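Local atomic coordinates of UDP-N-Acetylglucosamine 2-Epimerase (Thermus thermophilus, PDB entry 1V4V), a protein that probably interconverts UDP-N-acetylglucosamine and UDP-N-acetylmannosamine by inverting the sugar at C2, as a homodimer of two-domain subunits. Residues V118-A123 with V145-D150; G124-N129 with N139-D144; S275-T280 with P295-R300. All coordinates share one frame; numbering follows the deposited sequence.

Contact 1. Residues V118-A123 with V145-D150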
# COMPACT_ATOMS: atom_id res chain seq x y z
N VAL A 118 -1.89 10.30 6.84
CA VAL A 118 -2.09 9.08 7.63
C VAL A 118 -0.83 8.65 8.36
O VAL A 118 0.27 8.70 7.80
CB VAL A 118 -2.54 7.91 6.72
CG1 VAL A 118 -2.59 6.61 7.52
CG2 VAL A 118 -3.88 8.22 6.11
N GLY A 119 -1.00 8.20 9.60
CA GLY A 119 0.12 7.72 10.39
C GLY A 119 -0.16 6.26 10.70
O GLY A 119 -1.30 5.90 10.98
N HIS A 120 0.86 5.42 10.64
CA HIS A 120 0.69 3.99 10.90
C HIS A 120 1.46 3.58 12.16
O HIS A 120 2.69 3.59 12.17
CB HIS A 120 1.19 3.18 9.70
CG HIS A 120 0.74 1.76 9.70
ND1 HIS A 120 1.18 0.84 8.77
CD2 HIS A 120 -0.13 1.09 10.49
CE1 HIS A 120 0.60 -0.32 8.98
NE2 HIS A 120 -0.21 -0.19 10.03
N VAL A 121 0.72 3.22 13.21
CA VAL A 121 1.31 2.81 14.48
C VAL A 121 1.76 1.34 14.45
O VAL A 121 1.07 0.48 13.90
CB VAL A 121 0.30 3.03 15.64
CG1 VAL A 121 0.92 2.65 16.98
CG2 VAL A 121 -0.14 4.51 15.66
N GLU A 122 2.92 1.09 15.04
CA GLU A 122 3.53 -0.24 15.10
C GLU A 122 3.77 -0.79 13.69
O GLU A 122 3.50 -1.95 13.42
CB GLU A 122 2.66 -1.23 15.89
CG GLU A 122 3.49 -2.40 16.45
CD GLU A 122 2.64 -3.52 17.04
OE1 GLU A 122 1.80 -3.25 17.92
OE2 GLU A 122 2.84 -4.69 16.63
N ALA A 123 4.30 0.06 12.82
CA ALA A 123 4.57 -0.28 11.43
C ALA A 123 5.97 -0.83 11.15
O ALA A 123 6.92 -0.55 11.88
CB ALA A 123 4.33 0.94 10.55
N VAL A 145 2.50 2.46 1.84
CA VAL A 145 2.76 3.23 0.63
C VAL A 145 2.13 4.62 0.86
O VAL A 145 2.70 5.64 0.49
CB VAL A 145 2.08 2.60 -0.61
CG1 VAL A 145 1.97 3.63 -1.73
CG2 VAL A 145 2.87 1.39 -1.07
N LEU A 146 0.97 4.62 1.50
CA LEU A 146 0.20 5.84 1.75
C LEU A 146 0.52 6.63 3.02
O LEU A 146 0.04 7.75 3.18
CB LEU A 146 -1.29 5.51 1.79
CG LEU A 146 -1.83 4.65 0.65
CD1 LEU A 146 -3.31 4.42 0.88
CD2 LEU A 146 -1.59 5.35 -0.69
N THR A 147 1.32 6.07 3.91
CA THR A 147 1.60 6.74 5.17
C THR A 147 2.54 7.94 5.15
O THR A 147 3.59 7.93 4.51
CB THR A 147 2.13 5.73 6.19
OG1 THR A 147 3.35 5.16 5.70
CG2 THR A 147 1.12 4.63 6.41
N ASP A 148 2.14 8.97 5.88
CA ASP A 148 2.92 10.19 6.01
C ASP A 148 4.00 9.96 7.06
O ASP A 148 5.14 10.39 6.90
CB ASP A 148 2.01 11.34 6.47
CG ASP A 148 2.79 12.60 6.80
OD1 ASP A 148 3.47 13.15 5.89
OD2 ASP A 148 2.73 13.03 7.97
N LEU A 149 3.63 9.27 8.14
CA LEU A 149 4.57 8.98 9.21
C LEU A 149 4.38 7.55 9.70
O LEU A 149 3.27 7.15 10.06
CB LEU A 149 4.38 9.96 10.37
CG LEU A 149 5.35 9.89 11.55
CD1 LEU A 149 6.79 9.90 11.04
CD2 LEU A 149 5.10 11.07 12.48
N ASP A 150 5.46 6.78 9.69
CA ASP A 150 5.43 5.40 10.17
C ASP A 150 6.08 5.36 11.54
O ASP A 150 7.19 5.88 11.72
CB ASP A 150 6.22 4.48 9.23
CG ASP A 150 5.40 4.02 8.04
OD1 ASP A 150 5.96 3.97 6.93
OD2 ASP A 150 4.21 3.70 8.23
O HOH W 1 -0.55 10.12 4.15

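Contact 2. Residues G124-N129 with N139-D144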
# COMPACT_ATOMS: atom_id res chain seq x y z
N GLY A 124 6.08 -1.63 10.09
CA GLY A 124 7.38 -2.16 9.71
C GLY A 124 7.61 -3.65 9.81
O GLY A 124 8.58 -4.16 9.24
N LEU A 125 6.75 -4.36 10.53
CA LEU A 125 6.93 -5.81 10.65
C LEU A 125 6.59 -6.47 9.31
O LEU A 125 5.57 -6.16 8.70
CB LEU A 125 6.03 -6.35 11.77
CG LEU A 125 6.27 -5.69 13.13
CD1 LEU A 125 5.42 -6.39 14.19
CD2 LEU A 125 7.74 -5.76 13.49
N ARG A 126 7.47 -7.36 8.86
CA ARG A 126 7.27 -8.03 7.58
C ARG A 126 7.57 -9.53 7.61
O ARG A 126 8.38 -10.00 8.41
CB ARG A 126 8.16 -7.38 6.51
CG ARG A 126 7.85 -5.92 6.22
CD ARG A 126 6.58 -5.77 5.39
NE ARG A 126 6.33 -4.38 5.02
CZ ARG A 126 5.69 -3.50 5.77
NH1 ARG A 126 5.20 -3.85 6.95
NH2 ARG A 126 5.52 -2.26 5.33
N SER A 127 6.92 -10.26 6.71
CA SER A 127 7.12 -11.70 6.59
C SER A 127 7.95 -11.92 5.33
O SER A 127 8.62 -12.94 5.19
CB SER A 127 5.79 -12.42 6.44
OG SER A 127 5.22 -12.17 5.16
N GLY A 128 7.89 -10.95 4.42
CA GLY A 128 8.62 -11.05 3.18
C GLY A 128 7.92 -11.98 2.20
O GLY A 128 8.48 -12.34 1.16
N ASN A 129 6.68 -12.35 2.51
CA ASN A 129 5.92 -13.24 1.64
C ASN A 129 4.46 -12.79 1.50
O ASN A 129 3.71 -12.83 2.47
CB ASN A 129 5.94 -14.66 2.22
CG ASN A 129 5.41 -15.70 1.25
OD1 ASN A 129 4.52 -15.41 0.44
ND2 ASN A 129 5.92 -16.92 1.34
N ASN A 139 -1.64 -6.12 3.03
CA ASN A 139 -2.33 -5.01 3.68
C ASN A 139 -1.38 -3.98 4.28
O ASN A 139 -1.54 -2.77 4.07
CB ASN A 139 -3.26 -5.50 4.80
CG ASN A 139 -4.48 -6.24 4.28
OD1 ASN A 139 -4.86 -6.10 3.12
ND2 ASN A 139 -5.12 -7.01 5.15
N ARG A 140 -0.38 -4.45 5.03
CA ARG A 140 0.54 -3.51 5.65
C ARG A 140 1.46 -2.81 4.67
O ARG A 140 1.76 -1.64 4.84
CB ARG A 140 1.35 -4.20 6.77
CG ARG A 140 1.98 -5.52 6.43
CD ARG A 140 2.26 -6.29 7.72
NE ARG A 140 2.94 -7.55 7.48
CZ ARG A 140 3.03 -8.53 8.38
NH1 ARG A 140 3.67 -9.65 8.08
NH2 ARG A 140 2.47 -8.39 9.58
N ARG A 141 1.87 -3.51 3.61
CA ARG A 141 2.73 -2.88 2.61
C ARG A 141 1.93 -1.80 1.87
O ARG A 141 2.44 -0.72 1.60
CB ARG A 141 3.27 -3.92 1.64
CG ARG A 141 4.34 -4.80 2.26
CD ARG A 141 4.83 -5.85 1.28
NE ARG A 141 5.33 -5.24 0.05
CZ ARG A 141 5.79 -5.93 -0.98
NH1 ARG A 141 5.82 -7.26 -0.94
NH2 ARG A 141 6.20 -5.29 -2.07
N LEU A 142 0.67 -2.11 1.55
CA LEU A 142 -0.20 -1.15 0.85
C LEU A 142 -0.41 0.07 1.75
O LEU A 142 -0.28 1.21 1.30
CB LEU A 142 -1.55 -1.79 0.53
CG LEU A 142 -1.56 -2.88 -0.56
CD1 LEU A 142 -2.93 -3.56 -0.58
CD2 LEU A 142 -1.25 -2.25 -1.93
N THR A 143 -0.74 -0.17 3.01
CA THR A 143 -0.96 0.92 3.95
C THR A 143 0.27 1.83 4.06
O THR A 143 0.14 3.06 4.07
CB THR A 143 -1.30 0.40 5.36
OG1 THR A 143 -2.51 -0.37 5.29
CG2 THR A 143 -1.51 1.56 6.33
N ASP A 144 1.46 1.24 4.11
CA ASP A 144 2.67 2.04 4.23
C ASP A 144 3.04 2.83 2.99
O ASP A 144 3.81 3.78 3.06
CB ASP A 144 3.84 1.17 4.68
CG ASP A 144 3.68 0.72 6.12
OD1 ASP A 144 2.95 1.41 6.87
OD2 ASP A 144 4.28 -0.31 6.51
O HOH W 2 3.65 -2.00 8.64

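Contact 3. Residues S275-T280 with P295-R300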
# COMPACT_ATOMS: atom_id res chain seq x y z
N SER A 275 2.86 -7.25 42.77
CA SER A 275 3.59 -8.47 43.10
C SER A 275 5.10 -8.32 43.07
O SER A 275 5.65 -7.47 42.36
CB SER A 275 3.17 -9.60 42.16
OG SER A 275 1.77 -9.85 42.25
N LEU A 276 5.77 -9.18 43.84
CA LEU A 276 7.23 -9.19 43.93
C LEU A 276 7.81 -9.99 42.77
O LEU A 276 8.97 -9.83 42.40
CB LEU A 276 7.69 -9.88 45.22
CG LEU A 276 7.31 -9.37 46.61
CD1 LEU A 276 7.83 -10.34 47.66
CD2 LEU A 276 7.89 -7.99 46.83
N LEU A 277 6.99 -10.88 42.22
CA LEU A 277 7.44 -11.77 41.17
C LEU A 277 6.26 -12.37 40.42
O LEU A 277 5.19 -12.56 41.00
CB LEU A 277 8.25 -12.90 41.80
CG LEU A 277 8.62 -14.14 40.99
CD1 LEU A 277 9.73 -13.77 40.02
CD2 LEU A 277 9.08 -15.26 41.93
N LEU A 278 6.48 -12.66 39.14
CA LEU A 278 5.47 -13.30 38.30
C LEU A 278 6.03 -14.66 37.87
O LEU A 278 7.15 -14.74 37.37
CB LEU A 278 5.19 -12.48 37.03
CG LEU A 278 4.37 -13.26 35.99
CD1 LEU A 278 2.97 -13.53 36.55
CD2 LEU A 278 4.28 -12.47 34.68
N VAL A 279 5.25 -15.71 38.09
CA VAL A 279 5.63 -17.06 37.69
C VAL A 279 4.67 -17.39 36.55
O VAL A 279 3.45 -17.32 36.72
CB VAL A 279 5.42 -18.08 38.83
CG1 VAL A 279 5.76 -19.49 38.34
CG2 VAL A 279 6.30 -17.70 40.02
N THR A 280 5.19 -17.74 35.38
CA THR A 280 4.30 -18.04 34.26
C THR A 280 4.95 -18.93 33.21
O THR A 280 6.14 -19.24 33.28
CB THR A 280 3.86 -16.73 33.57
OG1 THR A 280 2.90 -17.02 32.56
CG2 THR A 280 5.07 -16.04 32.92
N PRO A 295 9.77 -8.76 38.09
CA PRO A 295 10.62 -9.91 37.76
C PRO A 295 9.76 -11.07 37.31
O PRO A 295 8.68 -11.30 37.86
CB PRO A 295 11.32 -10.22 39.09
CG PRO A 295 11.35 -8.89 39.79
CD PRO A 295 9.97 -8.35 39.49
N VAL A 296 10.23 -11.82 36.31
CA VAL A 296 9.46 -12.95 35.81
C VAL A 296 10.26 -14.24 35.74
O VAL A 296 11.38 -14.26 35.23
CB VAL A 296 8.92 -12.69 34.38
CG1 VAL A 296 8.10 -13.89 33.90
CG2 VAL A 296 8.10 -11.41 34.36
N VAL A 297 9.69 -15.32 36.27
CA VAL A 297 10.31 -16.63 36.19
C VAL A 297 9.43 -17.44 35.23
O VAL A 297 8.21 -17.53 35.41
CB VAL A 297 10.41 -17.33 37.56
CG1 VAL A 297 10.86 -18.77 37.38
CG2 VAL A 297 11.38 -16.60 38.44
N VAL A 298 10.05 -17.99 34.20
CA VAL A 298 9.34 -18.75 33.18
C VAL A 298 9.47 -20.26 33.36
O VAL A 298 10.57 -20.79 33.41
CB VAL A 298 9.83 -18.37 31.76
CG1 VAL A 298 9.07 -19.16 30.69
CG2 VAL A 298 9.65 -16.87 31.55
N LEU A 299 8.33 -20.93 33.46
CA LEU A 299 8.30 -22.37 33.64
C LEU A 299 8.38 -23.09 32.30
O LEU A 299 7.44 -23.76 31.87
CB LEU A 299 7.04 -22.78 34.41
CG LEU A 299 7.17 -22.89 35.94
CD1 LEU A 299 8.12 -21.84 36.48
CD2 LEU A 299 5.79 -22.77 36.56
N ARG A 300 9.53 -22.93 31.64
CA ARG A 300 9.81 -23.55 30.36
C ARG A 300 11.31 -23.81 30.29
O ARG A 300 12.09 -23.23 31.04
CB ARG A 300 9.40 -22.63 29.20
CG ARG A 300 7.91 -22.34 29.12
CD ARG A 300 7.54 -21.82 27.74
NE ARG A 300 7.67 -22.87 26.74
CZ ARG A 300 7.72 -22.66 25.42
NH1 ARG A 300 7.65 -21.43 24.94
NH2 ARG A 300 7.84 -23.69 24.59

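Contact 1. Residues V118-A123 with V145-D150
H120 and D150 sit next to each other as a parallel bridge pair on strands 118-121 and 149-152, the two strands of a beta-alpha-beta unit whose crossover helix is 136-146. The backbone joins them first. H120 N donates to L149 O at 3.0 Å. At the start of the pairing V118 O takes the N-H of D148 at 2.7 Å, and the N-H of L149 is a second, weak donor to the same oxygen, so one carbonyl receives the chain as it leaves the helix and enters the strand. A water closes that end: it accepts from V118 N and donates to L146 O.

The H120 side chain is the one to follow. Its CB meets two groups of the other segment, D150 OD2 at 3.4 Å and T147 CG2 at 3.6 Å. From there the side chain turns off, with CG anti to the backbone N (chi1 -165°), and the ring heads away from strand 149-152. D150 OD2 stays at the ring's edge, near its plane, but ND1 is 4.2 Å from D150 OD2 and bonds instead to D144 OD1 on the crossover helix. At the tip, NE2 is hydrogen-bonded to G99 O, so both ring nitrogens are tied and the ring's rotation is fixed.

D150 OD2 also lies 3.6 Å from A123 CB. Back where the pairing begins, D148 OD2 forms a salt bridge with R364 and a hydrogen bond with Y94. The carboxylates of D144 and D150 come close together beside the imidazole; their closeness may raise the pKa of one of them, though R126 on D144 and a long, weak ion pair from K166 to D150 partly offset the charge.

Contact 2. Residues G124-N129 with N139-D144
R126 reaches across from the loop that follows strand 118-121, within the crossover connection of a beta-alpha-beta unit, and forms a salt bridge with D144 on helix 136-146. R126 NH2 donates to D144 OD2 at 2.6 Å, with the oxygen in the guanidinium plane and using its anti lone pair. A bend in the arginine at chi2 (-75°) turns the guanidinium toward D144. R126 NH1 turns back to its own loop, to L125 O at 2.9 Å, and also donates to a water shared by G124 N and D144 OD2. An alanine in place of R126 would take away the guanidinium, and would probably leave D144 OD2 without its charged mate and the loop more weakly tied to the helix.

Around this pair, R141 CG packs against R126 NE at 3.4 Å, while R140 runs antiparallel beside R126, their guanidinium planes only 9° apart. Acids outside the two segments offset the gathered positive charge: E164 holds R126 NE, and E137 and D100 hold R140. Farther along the loop, S127 OG is hydrogen-bonded to E132 O and closes an ST turn by accepting from N129 N at 3.0 Å.

Contact 3. Residues S275-T280 with P295-R300
L278 and V296 begin a run of three parallel bridge pairs, continued by V279 with V297 and T280 with V298. They join neighbouring strands of a beta-alpha-beta unit, with helix 283-291 as the crossover, in the six-stranded parallel sheet of one Rossmann-like domain of this GT-B fold. The short strand axes are 4.8 Å apart and diverge by 17°.

Four backbone hydrogen bonds hold the pair, alternating in direction. L278 N donates to P295 O and V297 N to L278 O; T280 N then donates to V297 O and L299 N to T280 O. CA-H...O contacts run between them, the shortest from V298 CA to T280 O at 3.2 Å.

The apolar contacts split over the two faces. On the side of L278 and T280, the side chains of L278 and V296 run alongside each other with their ends in one direction, CD2 to CG2 at 4.0 Å. T280 OG1 lies anti to the backbone N (chi1 -175°) and bonds to S282 N just beyond the strand, which leaves T280 CG2 to meet V296 CG1 at 3.8 Å. On the face of V279 and V297, which helix 321-332 covers, L277 CD1 approaches V297 CG2 in one of the two modelled conformers of V297, and L277 also packs on L331. L299, at the centre of an inverse gamma turn, ends this row with its CD2 3.7 Å from V279 CG1.

Contacts 1 and 2 belong to the seven-stranded domain and contact 3 to the six-stranded one, the two halves of a GT-B architecture. In sequence, both segments of contact 2 fall between those of contact 1; their centres are about 11 Å apart and both use helix 136-146. D144 is where they meet, its carboxylate serving H120 in one and R126 in the other, and both contacts touch the second subunit. Contact 3 follows later, on the opposite side of the chain's centre, about 36 Å from contact 1 and about 34 Å from contact 2 between centres. The contacts thus sample both Rossmann-like domains; in GT-B enzymes the active-site cleft characteristically lies between the two, as it probably does here.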